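Local atomic coordinates of outer envelope protein 64, mitochondrial (Arabidopsis thaliana, PDB entry 6HPG), a protein that probably serves as a chaperone receptor in the mitochondrial outer membrane, mediating Hsp90-dependent delivery of proteins for import. Residues L78-G81 and T82-S86. Numbering follows the deposited sequence.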
loop_
_atom_site.group_PDB
_atom_site.type_symbol
_atom_site.label_atom_id
_atom_site.label_comp_id
_atom_site.label_asym_id
_atom_site.label_seq_id
_atom_site.Cartn_x
_atom_site.Cartn_y
_atom_site.Cartn_z
ATOM N N LEU A 78 2.483 -4.404 -4.533
ATOM C CA LEU A 78 3.205 -5.082 -3.439
ATOM C C LEU A 78 2.335 -5.289 -2.216
ATOM O O LEU A 78 2.262 -6.384 -1.682
ATOM C CB LEU A 78 4.412 -4.266 -3.033
ATOM C CG LEU A 78 5.509 -4.117 -4.113
ATOM C CD1 LEU A 78 6.705 -3.373 -3.543
ATOM C CD2 LEU A 78 5.979 -5.457 -4.608
ATOM N N ARG A 79 1.669 -4.212 -1.789
ATOM C CA ARG A 79 0.750 -4.228 -0.634
ATOM C C ARG A 79 -0.561 -5.017 -0.835
ATOM O O ARG A 79 -0.957 -5.776 0.078
ATOM C CB ARG A 79 0.450 -2.806 -0.144
ATOM C CG ARG A 79 1.681 -2.154 0.527
ATOM C CD ARG A 79 1.486 -0.694 0.938
ATOM N NE ARG A 79 2.746 -0.233 1.484
ATOM C CZ ARG A 79 3.292 0.952 1.298
ATOM N NH1 ARG A 79 2.679 1.910 0.609
ATOM N NH2 ARG A 79 4.468 1.176 1.830
ATOM N N ARG A 80 -1.225 -4.870 -1.992
ATOM C CA ARG A 80 -2.405 -5.690 -2.256
ATOM C C ARG A 80 -2.002 -7.167 -2.319
ATOM O O ARG A 80 -2.702 -8.041 -1.775
ATOM C CB ARG A 80 -3.133 -5.281 -3.530
ATOM C CG ARG A 80 -4.577 -5.762 -3.515
ATOM C CD ARG A 80 -5.439 -5.234 -4.630
ATOM N NE ARG A 80 -5.014 -5.732 -5.936
ATOM C CZ ARG A 80 -5.580 -5.373 -7.084
ATOM N NH1 ARG A 80 -5.125 -5.865 -8.218
ATOM N NH2 ARG A 80 -6.631 -4.550 -7.102
ATOM N N GLY A 81 -0.859 -7.418 -2.957
ATOM C CA GLY A 81 -0.228 -8.734 -2.964
ATOM C C GLY A 81 -0.037 -9.349 -1.599
ATOM O O GLY A 81 -0.367 -10.525 -1.390
ATOM N N THR A 82 0.492 -8.553 -0.676
ATOM C CA THR A 82 0.731 -9.002 0.697
ATOM C C THR A 82 -0.573 -9.334 1.408
ATOM O O THR A 82 -0.613 -10.303 2.146
ATOM C CB THR A 82 1.531 -7.964 1.500
ATOM O OG1 THR A 82 2.717 -7.645 0.772
ATOM C CG2 THR A 82 1.914 -8.475 2.888
ATOM N N ALA A 83 -1.621 -8.533 1.192
ATOM C CA ALA A 83 -2.891 -8.708 1.909
ATOM C C ALA A 83 -3.548 -9.972 1.384
ATOM O O ALA A 83 -4.143 -10.745 2.141
ATOM C CB ALA A 83 -3.828 -7.500 1.733
ATOM N N ARG A 84 -3.455 -10.169 0.073
ATOM C CA ARG A 84 -3.947 -11.370 -0.533
ATOM C C ARG A 84 -3.216 -12.619 -0.041
ATOM O O ARG A 84 -3.862 -13.581 0.327
ATOM C CB ARG A 84 -3.877 -11.261 -2.038
ATOM C CG ARG A 84 -4.989 -10.399 -2.556
ATOM C CD ARG A 84 -4.707 -10.041 -3.992
ATOM N NE ARG A 84 -5.841 -9.337 -4.553
ATOM C CZ ARG A 84 -5.939 -8.992 -5.837
ATOM N NH1 ARG A 84 -4.953 -9.259 -6.721
ATOM N NH2 ARG A 84 -7.033 -8.371 -6.237
ATOM N N GLU A 85 -1.894 -12.599 -0.015
ATOM C CA GLU A 85 -1.145 -13.758 0.481
ATOM C C GLU A 85 -1.499 -14.068 1.953
ATOM O O GLU A 85 -1.534 -15.241 2.356
ATOM C CB GLU A 85 0.333 -13.528 0.327
ATOM C CG GLU A 85 1.162 -14.671 0.833
ATOM C CD GLU A 85 2.625 -14.452 0.607
ATOM O OE1 GLU A 85 3.393 -15.423 0.805
ATOM O OE2 GLU A 85 3.026 -13.323 0.228
ATOM N N SER A 86 -1.761 -13.009 2.725
ATOM C CA SER A 86 -2.230 -13.120 4.107
ATOM C C SER A 86 -3.613 -13.741 4.174
ATOM O O SER A 86 -3.893 -14.506 5.098
ATOM C CB SER A 86 -2.270 -11.760 4.788
ATOM O OG SER A 86 -0.965 -11.280 5.019
#
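Arg80 and Arg84, one turn apart, lay their guanidinium groups flat on each other, centres 3.8 Å apart and planes 21° off parallel. Arg84 NH2 sits over one face of the Arg80 group, 3.3 Å from Arg80 NE. Arg80 gets there with CG anti to its backbone N (chi1 -159°) and a bend at chi3, while Arg84 runs extended from CG to NE alongside it. Asp96 takes a salt bridge from NH1 of each, which probably offsets the closeness of the two charges; Arg80 NH2 hydrogen-bonds Thr64 OG1, and Arg84 NH1 also hydrogen-bonds the backbone O of Glu92. Arg84 NE is buried without a partner. All this rides on helix 74-86, the first helix of the third TPR repeat, whose Arg79 hydrogen-bonds the backbone of a bound peptide through NH2. With an alanine in place of Arg80, Asp96 would probably lose one of its two arginine partners, Thr64 OG1 the hydrogen bond from NH2, and Arg84 the flat group it stacks on. In the backbone, Leu78 O accepts twice from Thr82, from OG1 at 2.8 Å and from N at 3.0 Å, the two donors coming from opposite faces of the carbonyl plane. Gly81 O takes the N-H of Glu85, whose carboxylate pairs with Arg116.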